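Local coordinates for oligopeptide-binding protein oppA (Lactococcus lactis, PDB 3DRF) that captures oligopeptides in a voluminous cavity that closes like a Venus fly-trap and serves the OppABCDF ABC transporter in their uptake, at residues F121-I126 with V144-Y149; V279-K284 with D419-T424; N351-P356 with L543-V548. All coordinates share one frame; numbering follows the deposited sequence.

Interaction 1. Residues F121-I126 with V144-Y149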
# COMPACT_ATOMS: atom_id res chain seq x y z
N PHE A 121 -2.61 -1.32 21.89
CA PHE A 121 -1.48 -0.37 21.69
C PHE A 121 -1.20 -0.08 20.19
O PHE A 121 -0.89 1.02 19.87
CB PHE A 121 -0.20 -0.87 22.43
CG PHE A 121 0.90 0.17 22.45
CD1 PHE A 121 2.16 -0.16 22.02
CD2 PHE A 121 0.66 1.45 22.90
CE1 PHE A 121 3.17 0.76 22.04
CE2 PHE A 121 1.71 2.42 22.93
CZ PHE A 121 2.94 2.05 22.47
N THR A 122 -1.42 -1.07 19.31
CA THR A 122 -1.37 -0.84 17.84
C THR A 122 -2.26 0.41 17.47
O THR A 122 -1.86 1.26 16.72
CB THR A 122 -1.94 -2.05 17.14
OG1 THR A 122 -1.02 -3.17 17.41
CG2 THR A 122 -2.04 -1.80 15.62
N TYR A 123 -3.46 0.48 18.04
CA TYR A 123 -4.39 1.59 17.72
C TYR A 123 -3.79 2.94 18.16
O TYR A 123 -3.94 3.87 17.47
CB TYR A 123 -5.74 1.39 18.39
CG TYR A 123 -6.57 0.26 17.73
CD1 TYR A 123 -6.37 -1.08 18.10
CD2 TYR A 123 -7.49 0.51 16.71
CE1 TYR A 123 -7.11 -2.13 17.53
CE2 TYR A 123 -8.24 -0.56 16.11
CZ TYR A 123 -8.07 -1.84 16.56
OH TYR A 123 -8.81 -2.84 15.95
N GLU A 124 -3.13 2.96 19.31
CA GLU A 124 -2.52 4.18 19.78
C GLU A 124 -1.38 4.60 18.86
O GLU A 124 -1.19 5.73 18.62
CB GLU A 124 -1.96 4.02 21.22
CG GLU A 124 -3.11 3.70 22.29
CD GLU A 124 -2.63 3.74 23.71
OE1 GLU A 124 -1.52 4.12 23.89
OE2 GLU A 124 -3.38 3.31 24.58
N THR A 125 -0.62 3.63 18.34
CA THR A 125 0.50 4.01 17.44
C THR A 125 0.04 4.76 16.19
O THR A 125 0.78 5.52 15.68
CB THR A 125 1.42 2.84 17.06
OG1 THR A 125 0.74 1.92 16.17
CG2 THR A 125 1.98 2.11 18.28
N ILE A 126 -1.17 4.45 15.72
CA ILE A 126 -1.75 5.20 14.58
C ILE A 126 -2.53 6.47 15.01
O ILE A 126 -2.41 7.49 14.39
CB ILE A 126 -2.68 4.25 13.75
CG1 ILE A 126 -1.79 3.12 13.14
CG2 ILE A 126 -3.39 5.07 12.69
CD1 ILE A 126 -2.66 2.05 12.35
N VAL A 144 -16.03 3.31 18.38
CA VAL A 144 -16.52 4.22 19.42
C VAL A 144 -15.35 4.78 20.23
O VAL A 144 -14.53 4.06 20.71
CB VAL A 144 -17.57 3.47 20.34
CG1 VAL A 144 -17.99 4.37 21.49
CG2 VAL A 144 -18.84 3.16 19.52
N GLY A 145 -15.35 6.11 20.37
CA GLY A 145 -14.31 6.77 21.17
C GLY A 145 -12.98 7.05 20.46
O GLY A 145 -12.15 7.76 20.96
N LEU A 146 -12.77 6.48 19.29
CA LEU A 146 -11.43 6.56 18.67
C LEU A 146 -11.14 7.93 18.06
O LEU A 146 -10.06 8.45 18.21
CB LEU A 146 -11.19 5.39 17.68
CG LEU A 146 -9.71 5.27 17.17
CD1 LEU A 146 -8.61 5.27 18.23
CD2 LEU A 146 -9.57 3.93 16.42
N SER A 147 -12.16 8.56 17.49
CA SER A 147 -12.01 9.93 17.00
C SER A 147 -11.61 10.87 18.15
O SER A 147 -10.74 11.66 18.02
CB SER A 147 -13.30 10.41 16.29
OG SER A 147 -13.54 9.63 15.14
N ASP A 148 -12.27 10.75 19.28
CA ASP A 148 -12.02 11.67 20.41
C ASP A 148 -10.61 11.39 21.04
O ASP A 148 -9.96 12.27 21.51
CB ASP A 148 -13.13 11.48 21.45
CG ASP A 148 -14.40 12.27 21.12
OD1 ASP A 148 -14.43 13.08 20.26
OD2 ASP A 148 -15.34 12.02 21.83
N TYR A 149 -10.18 10.13 21.02
CA TYR A 149 -8.79 9.83 21.40
C TYR A 149 -7.78 10.48 20.44
O TYR A 149 -6.89 11.11 20.83
CB TYR A 149 -8.60 8.31 21.49
CG TYR A 149 -7.17 7.93 21.88
CD1 TYR A 149 -6.76 7.94 23.22
CD2 TYR A 149 -6.21 7.62 20.91
CE1 TYR A 149 -5.45 7.63 23.58
CE2 TYR A 149 -4.89 7.30 21.29
CZ TYR A 149 -4.56 7.29 22.62
OH TYR A 149 -3.27 6.97 22.94
O HOH W 1 -0.21 6.78 23.36
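Tyr123 meets Leu146, and Glu124 meets Tyr149 one helical turn further along the short helix, so that the helix 116-127 touches the short helix 146-150 through two pairs of side chains. The apolar pair is the buried one. Methyl CD2 of Leu146 comes to 4.0 Å from CD2 of the Tyr123 ring, approaching obliquely, and the two side chains cross at about a right angle. Leu146 points its CB toward the ring, and its first torsion (-170°) carries CG away from the backbone N. The phenol oxygen of Tyr123 is hydrogen-bonded to Tyr119 OH and Leu191 N.

The other pair comes closer but is partly exposed and bridged by water. Tyr149, also extended away from its backbone N, lays its phenol end across the Glu124 chain, with OH 3.3 Å from the methylene CG. The carboxylate and ring planes stand 38° apart. A water joins the two polar ends: it donates to Glu124 OE1 at 3.0 Å and lies 3.1 Å from Tyr149 OH. The second carboxylate oxygen, OE2, forms a salt bridge with Lys117, which probably offsets the nearby charge of Glu120.

Gly145 occupies the N-cap position of the short helix, and its carbonyl O receives Tyr149 N at 3.1 Å, closing the first turn. Leu146 and Tyr149 both also rest on Ala127 at the end of helix 116-127, while Ile143 and Phe190 pack on Tyr123, Ile157 lies against Leu146, and the backbone of Val144 is hydrogen-bonded to Gln174, at the end of strand 170-174.

Interaction 2. Residues V279-K284 with D419-T424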
# COMPACT_ATOMS: atom_id res chain seq x y z
N VAL A 279 10.90 -6.24 -11.32
CA VAL A 279 10.18 -5.44 -12.32
C VAL A 279 9.77 -6.32 -13.54
O VAL A 279 10.45 -7.25 -13.93
CB VAL A 279 11.00 -4.22 -12.79
CG1 VAL A 279 11.04 -3.14 -11.68
CG2 VAL A 279 12.40 -4.59 -13.31
N SER A 280 8.67 -5.94 -14.15
CA SER A 280 8.13 -6.64 -15.30
C SER A 280 9.11 -6.71 -16.49
O SER A 280 9.10 -7.68 -17.23
CB SER A 280 6.84 -5.97 -15.76
OG SER A 280 5.82 -6.09 -14.76
N SER A 281 9.96 -5.70 -16.62
CA SER A 281 10.87 -5.63 -17.79
C SER A 281 11.95 -6.74 -17.78
O SER A 281 12.52 -7.00 -18.78
CB SER A 281 11.54 -4.28 -17.90
OG SER A 281 12.35 -4.02 -16.76
N GLN A 282 12.21 -7.34 -16.62
CA GLN A 282 13.18 -8.42 -16.50
C GLN A 282 12.62 -9.83 -16.64
O GLN A 282 13.32 -10.77 -16.55
CB GLN A 282 13.91 -8.26 -15.13
CG GLN A 282 14.80 -6.99 -15.06
CD GLN A 282 15.31 -6.70 -13.70
OE1 GLN A 282 14.90 -7.26 -12.73
NE2 GLN A 282 16.23 -5.79 -13.65
N TYR A 283 11.33 -9.94 -16.84
CA TYR A 283 10.63 -11.23 -16.83
C TYR A 283 11.20 -12.23 -17.85
O TYR A 283 11.38 -13.38 -17.54
CB TYR A 283 9.12 -10.99 -17.07
CG TYR A 283 8.22 -12.22 -16.91
CD1 TYR A 283 8.33 -13.09 -15.81
CD2 TYR A 283 7.20 -12.45 -17.80
CE1 TYR A 283 7.48 -14.14 -15.65
CE2 TYR A 283 6.36 -13.52 -17.64
CZ TYR A 283 6.51 -14.36 -16.57
OH TYR A 283 5.63 -15.43 -16.37
N LYS A 284 11.47 -11.76 -19.07
CA LYS A 284 11.98 -12.66 -20.11
C LYS A 284 13.40 -13.15 -19.74
O LYS A 284 13.70 -14.29 -19.86
CB LYS A 284 11.95 -11.97 -21.47
CG LYS A 284 12.38 -12.90 -22.55
CD LYS A 284 12.08 -12.31 -23.87
CE LYS A 284 10.82 -12.82 -24.50
NZ LYS A 284 10.60 -12.21 -25.88
N ASP A 419 13.38 1.18 -13.04
CA ASP A 419 14.32 0.31 -13.76
C ASP A 419 15.02 1.09 -14.86
O ASP A 419 14.92 2.28 -14.95
CB ASP A 419 13.60 -0.95 -14.31
CG ASP A 419 12.58 -0.66 -15.42
OD1 ASP A 419 12.55 0.40 -15.96
OD2 ASP A 419 11.78 -1.57 -15.72
N ALA A 420 15.78 0.37 -15.67
CA ALA A 420 16.59 1.02 -16.70
C ALA A 420 15.77 1.79 -17.76
O ALA A 420 16.29 2.55 -18.44
CB ALA A 420 17.50 -0.02 -17.40
N ASN A 421 14.48 1.51 -17.82
CA ASN A 421 13.61 2.20 -18.77
C ASN A 421 12.84 3.41 -18.20
O ASN A 421 12.10 4.08 -18.93
CB ASN A 421 12.60 1.22 -19.35
CG ASN A 421 13.25 -0.04 -19.93
OD1 ASN A 421 14.20 0.06 -20.64
ND2 ASN A 421 12.65 -1.15 -19.68
N ALA A 422 12.97 3.66 -16.90
CA ALA A 422 12.13 4.68 -16.26
C ALA A 422 12.32 6.08 -16.85
O ALA A 422 11.39 6.79 -17.04
CB ALA A 422 12.38 4.68 -14.72
N GLU A 423 13.55 6.46 -17.15
CA GLU A 423 13.81 7.78 -17.76
C GLU A 423 13.15 7.88 -19.16
O GLU A 423 12.50 8.85 -19.46
CB GLU A 423 15.32 8.06 -17.92
CG GLU A 423 16.15 8.09 -16.70
CD GLU A 423 16.41 9.48 -16.23
OE1 GLU A 423 15.85 10.47 -16.81
OE2 GLU A 423 17.16 9.50 -15.25
N THR A 424 13.32 6.83 -19.93
CA THR A 424 12.75 6.74 -21.27
C THR A 424 11.21 6.87 -21.20
O THR A 424 10.61 7.60 -21.93
CB THR A 424 13.14 5.39 -21.93
OG1 THR A 424 14.56 5.38 -22.12
CG2 THR A 424 12.49 5.23 -23.29
O HOH W 2 9.18 -2.99 -15.60
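The Asp419 carboxylate is the flat group that carries this contact with Ser281. Two donors sit over one of its faces: Ser281 OG, which bonds to OD2 at 2.7 Å from 44° out of the plane, and the backbone N of Asn421, which reaches OD1 at 2.9 Å from 48° out of it. A water lies on the opposite side, nearer the plane. The bond from Asn421 is a capping interaction at the start of helix 422-435: Asp419 opens a type I beta turn, closed by Ala422 N on Asp419 O, that leads into the helix. One aspartate thus serves its own helix entrance with OD1 and the 3-10 turn 280-282 with OD2.

The torsions of both partners fit this role. Asp419 CG and Ser281 OG each sit between their backbone N and carbonyl carbon, which brings the two polar ends together across the gap between the segments. Beside the bond, the amide ND2 of Asn421 lies 3.8 Å from Ser281 CB, and CG2 of Val279 packs against the aspartate at 4.0 Å from its CB.

Residues 279-282 have further partners. Gln282 bonds to Gln40 and to the carbonyl of Thr260, Val279 O accepts from Tyr545 OH, and Ser280 O accepts from Asn351 ND2. Although the contact lies at the surface, these bonds tie its first segment to strand 34-40 and strand 536-549. The water donates to Asp419 OD2 at 3.0 Å while accepting from Ser281 N, also at 3.0 Å, so that hydroxyl and backbone amide of one serine both lead to the same oxygen.

Interaction 3. Residues N351-P356 with L543-V548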
# COMPACT_ATOMS: atom_id res chain seq x y z
N ASN A 351 6.64 -7.16 -20.90
CA ASN A 351 6.65 -8.62 -21.14
C ASN A 351 5.32 -9.30 -20.84
O ASN A 351 5.28 -10.38 -20.35
CB ASN A 351 7.81 -9.28 -20.39
CG ASN A 351 9.11 -8.82 -20.90
OD1 ASN A 351 9.36 -8.91 -22.08
ND2 ASN A 351 9.92 -8.29 -20.07
N GLY A 352 4.24 -8.59 -21.14
CA GLY A 352 2.90 -9.11 -20.93
C GLY A 352 2.37 -9.07 -19.49
O GLY A 352 1.25 -9.46 -19.30
N LEU A 353 3.13 -8.56 -18.53
CA LEU A 353 2.72 -8.62 -17.14
C LEU A 353 1.85 -7.46 -16.70
O LEU A 353 1.12 -7.63 -15.79
CB LEU A 353 3.94 -8.69 -16.25
CG LEU A 353 4.77 -9.96 -16.39
CD1 LEU A 353 6.09 -9.67 -15.70
CD2 LEU A 353 4.08 -11.07 -15.64
N SER A 354 1.94 -6.34 -17.40
CA SER A 354 1.15 -5.13 -17.05
C SER A 354 0.04 -4.93 -18.06
O SER A 354 0.29 -4.96 -19.25
CB SER A 354 2.04 -3.89 -17.01
OG SER A 354 2.99 -4.01 -15.99
N THR A 355 -1.13 -4.65 -17.58
CA THR A 355 -2.30 -4.39 -18.39
C THR A 355 -2.83 -2.98 -18.06
O THR A 355 -3.10 -2.71 -16.93
CB THR A 355 -3.42 -5.43 -18.09
OG1 THR A 355 -2.92 -6.77 -18.36
CG2 THR A 355 -4.62 -5.15 -18.96
N PRO A 356 -3.02 -2.14 -19.06
CA PRO A 356 -3.56 -0.79 -18.78
C PRO A 356 -4.88 -0.91 -18.01
O PRO A 356 -5.77 -1.64 -18.43
CB PRO A 356 -3.84 -0.22 -20.20
CG PRO A 356 -2.73 -0.89 -21.05
CD PRO A 356 -2.67 -2.30 -20.50
N LEU A 543 0.46 -8.65 -13.01
CA LEU A 543 0.80 -9.96 -12.45
C LEU A 543 2.19 -9.85 -11.82
O LEU A 543 3.02 -9.22 -12.37
CB LEU A 543 0.88 -11.06 -13.53
CG LEU A 543 -0.35 -11.29 -14.38
CD1 LEU A 543 -0.08 -12.40 -15.49
CD2 LEU A 543 -1.45 -11.64 -13.48
N ASN A 544 2.36 -10.45 -10.65
CA ASN A 544 3.66 -10.61 -10.01
C ASN A 544 4.32 -11.92 -10.47
O ASN A 544 3.65 -12.86 -10.82
CB ASN A 544 3.49 -10.66 -8.47
CG ASN A 544 3.17 -9.30 -7.86
OD1 ASN A 544 3.48 -8.31 -8.39
ND2 ASN A 544 2.50 -9.33 -6.76
N TYR A 545 5.66 -11.96 -10.38
CA TYR A 545 6.42 -13.20 -10.55
C TYR A 545 7.56 -13.21 -9.55
O TYR A 545 8.04 -12.20 -9.17
CB TYR A 545 6.95 -13.35 -11.99
CG TYR A 545 8.08 -12.38 -12.34
CD1 TYR A 545 9.41 -12.78 -12.29
CD2 TYR A 545 7.81 -11.08 -12.77
CE1 TYR A 545 10.41 -11.96 -12.63
CE2 TYR A 545 8.83 -10.21 -13.08
CZ TYR A 545 10.14 -10.67 -13.02
OH TYR A 545 11.14 -9.85 -13.39
N THR A 546 7.99 -14.41 -9.18
CA THR A 546 9.12 -14.61 -8.27
C THR A 546 9.91 -15.81 -8.77
O THR A 546 9.40 -16.88 -8.83
CB THR A 546 8.61 -14.92 -6.86
OG1 THR A 546 8.02 -13.72 -6.33
CG2 THR A 546 9.77 -15.36 -5.89
N PRO A 547 11.17 -15.64 -9.12
CA PRO A 547 12.01 -16.81 -9.38
C PRO A 547 12.49 -17.49 -8.07
O PRO A 547 12.78 -16.87 -7.10
CB PRO A 547 13.21 -16.20 -10.13
CG PRO A 547 13.36 -14.83 -9.58
CD PRO A 547 11.93 -14.37 -9.26
N VAL A 548 12.51 -18.82 -8.12
CA VAL A 548 12.85 -19.66 -6.99
C VAL A 548 13.86 -20.72 -7.44
O VAL A 548 13.58 -21.47 -8.33
CB VAL A 548 11.59 -20.37 -6.41
CG1 VAL A 548 11.99 -21.22 -5.23
CG2 VAL A 548 10.51 -19.31 -6.03
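Leu353 spreads its two methyls over two residues of strand 536-549. CD2 lies 3.8 Å from CB of Leu543, and CD1 comes obliquely to the Tyr545 ring, 3.7 Å from CD2 of the tyrosine. In both pairs the side chains cross at about a right angle. The backbone adds one hydrogen bond, from Leu543 N to Leu353 O at 3.0 Å with a fairly straight N-H...O angle of 161°.

Tyr545 points toward the leucine from its CA, and CG lies between the backbone N and the carbonyl carbon (chi1 71°). With its hydroxyl engaged by Val279, its ring meets that of Tyr283 with the planes at about 50°. Tyr283 and Ser280 also touch Leu353. Upstream, Asn351 leaves helix 342-349 with positive phi, and Gly352 follows with positive phi as well; together they turn the chain into strand 354-356.

Past the leucine, Thr355 bonds through its backbone to Phe541. The arrangement is that of a short antiparallel strand joining the edge of a long one, which on its other side pairs with strand 292-307 in the large mixed sheet of this solute-binding fold.

How the interactions relate
Interactions 2 and 3 are neighbours, with centres about 12 Å apart, and they touch directly, residues 279-284 meeting both 351-356 and 543-548. Their segments alternate along the chain, 279-284, 351-356, 419-424, 543-548, so distant parts of the sequence are gathered beside strand 536-549 of the large mixed sheet. Interaction 1, between helices 116-127 and 146-150, comes earlier and closes before either opens. It lies on the opposite side of the chain's centre, its centre about 42 Å from that of interaction 2 and 38 Å from that of interaction 3. The contacts thus fall in two separate parts of the closed, peptide-bound receptor: interaction 1 in one, interactions 2 and 3 together in the other.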